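Local coordinates for protein response regulator receiver modulated diguanylate cyclase with PAS/PAC sensor (Desulfovibrio desulfuricans subsp. desulfuricans, PDB 3CG0) that probably receives a phosphoryl signal through this CheY-like receiver domain, one part of a longer protein that also carries PAS and GGDEF (diguanylate cyclase) domains, at residues D56-D61 / C81-I86. Numbering follows the deposited sequence.
Sequences DIALVD and CNLPII
A58 lies beside I85, and L59 beside I86, on neighbouring parallel strands in the core of a CheY-like receiver domain. Strand 57-61, helix 70-80 and strand 85-89 form a beta-alpha-beta unit of its five-stranded sheet. A58 N donates to P84 O, and A58 O accepts from I86 N. V60 N continues the ladder to I86 O at 3.1 Å, with a nearly straight N-H...O angle of 169°. I57, L59 and I86 pack on one face of the sheet, which helix 115-132 covers. I57 turns CG1 anti to its backbone N (chi1 -168°). This sets I57 CG1 against P84 O at 3.4 Å. I57 CD1 goes on to I86 CD1, 3.8 Å away; the two side chains meet at an angle. L59 lies alongside I86 and points the same way, with L59 CD2 3.8 Å from I86 CB. On the other face, under helix 70-80, the small A58 CB touches two longer side chains. A58 CB lies 3.8 Å from L83 CD2 and 3.9 Å from I85 CD1. Strand 57-61 ends at D61, the predicted phosphorylation site, which is unmodified here; D61 OD1 is hydrogen-bonded to M63 N. At the start of the contact, D56 OD1 accepts a hydrogen bond from G11 N, in strand 11-15. P84 packs its ring carbon CD against the D56 carbonyl, with P84 CD 3.2 Å from D56 O.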
# COMPACT_ATOMS: atom_id res chain seq x y z
N ASP C 56 9.70 1.56 -22.97
CA ASP C 56 9.16 1.94 -21.67
C ASP C 56 9.06 3.46 -21.54
O ASP C 56 8.30 3.95 -20.71
CB ASP C 56 10.03 1.37 -20.54
CG ASP C 56 9.96 -0.16 -20.46
OD1 ASP C 56 10.80 -0.83 -21.09
OD2 ASP C 56 9.06 -0.68 -19.78
N ILE C 57 9.83 4.18 -22.34
CA ILE C 57 9.92 5.64 -22.26
C ILE C 57 10.50 6.22 -23.57
O ILE C 57 11.20 5.52 -24.30
CB ILE C 57 10.77 6.09 -21.02
CG1 ILE C 57 10.63 7.59 -20.77
CG2 ILE C 57 12.24 5.65 -21.16
CD1 ILE C 57 11.02 8.04 -19.40
N ALA C 58 10.18 7.47 -23.85
CA ALA C 58 10.69 8.15 -25.04
C ALA C 58 11.34 9.46 -24.64
O ALA C 58 10.75 10.24 -23.88
CB ALA C 58 9.54 8.40 -26.03
N LEU C 59 12.56 9.69 -25.13
CA LEU C 59 13.24 10.97 -24.94
C LEU C 59 13.10 11.76 -26.22
O LEU C 59 13.55 11.30 -27.26
CB LEU C 59 14.71 10.78 -24.58
CG LEU C 59 15.07 9.92 -23.36
CD1 LEU C 59 16.54 10.10 -23.05
CD2 LEU C 59 14.23 10.27 -22.16
N VAL C 60 12.46 12.92 -26.16
CA VAL C 60 12.11 13.68 -27.37
C VAL C 60 12.78 15.05 -27.33
O VAL C 60 12.75 15.73 -26.29
CB VAL C 60 10.56 13.84 -27.54
CG1 VAL C 60 10.21 14.61 -28.82
CG2 VAL C 60 9.87 12.48 -27.58
N ASP C 61 13.40 15.45 -28.44
CA ASP C 61 13.91 16.82 -28.50
C ASP C 61 12.76 17.74 -28.78
O ASP C 61 12.06 17.60 -29.79
CB ASP C 61 15.03 17.01 -29.52
CG ASP C 61 15.93 18.20 -29.16
OD1 ASP C 61 15.43 19.35 -29.10
OD2 ASP C 61 17.13 17.99 -28.91
N CYS C 81 0.87 5.24 -27.78
CA CYS C 81 1.72 4.13 -27.34
C CYS C 81 1.81 4.09 -25.82
O CYS C 81 2.49 3.23 -25.26
CB CYS C 81 3.14 4.26 -27.90
SG CYS C 81 3.25 4.63 -29.66
N ASN C 82 1.11 5.04 -25.19
CA ASN C 82 1.11 5.25 -23.74
C ASN C 82 2.50 5.34 -23.08
O ASN C 82 2.72 4.86 -21.96
CB ASN C 82 0.21 4.24 -23.02
CG ASN C 82 -0.42 4.82 -21.76
OD1 ASN C 82 0.05 4.55 -20.64
ND2 ASN C 82 -1.44 5.64 -21.93
N LEU C 83 3.42 5.96 -23.81
CA LEU C 83 4.78 6.19 -23.35
C LEU C 83 4.81 7.42 -22.49
O LEU C 83 4.19 8.44 -22.82
CB LEU C 83 5.71 6.42 -24.55
CG LEU C 83 6.58 5.31 -25.15
CD1 LEU C 83 5.94 3.94 -25.08
CD2 LEU C 83 6.94 5.66 -26.60
N PRO C 84 5.52 7.34 -21.36
CA PRO C 84 5.95 8.54 -20.66
C PRO C 84 6.98 9.30 -21.49
O PRO C 84 7.77 8.69 -22.20
CB PRO C 84 6.63 8.00 -19.41
CG PRO C 84 6.31 6.56 -19.33
CD PRO C 84 5.94 6.10 -20.69
N ILE C 85 6.99 10.62 -21.33
CA ILE C 85 7.78 11.51 -22.14
C ILE C 85 8.67 12.37 -21.27
O ILE C 85 8.18 13.02 -20.34
CB ILE C 85 6.88 12.46 -22.96
CG1 ILE C 85 5.94 11.66 -23.89
CG2 ILE C 85 7.72 13.47 -23.74
CD1 ILE C 85 6.65 10.61 -24.76
N ILE C 86 9.96 12.38 -21.58
CA ILE C 86 10.84 13.42 -21.08
C ILE C 86 11.29 14.23 -22.28
O ILE C 86 11.73 13.65 -23.28
CB ILE C 86 12.05 12.84 -20.34
CG1 ILE C 86 11.57 11.86 -19.27
CG2 ILE C 86 12.93 13.96 -19.74
CD1 ILE C 86 12.66 11.30 -18.41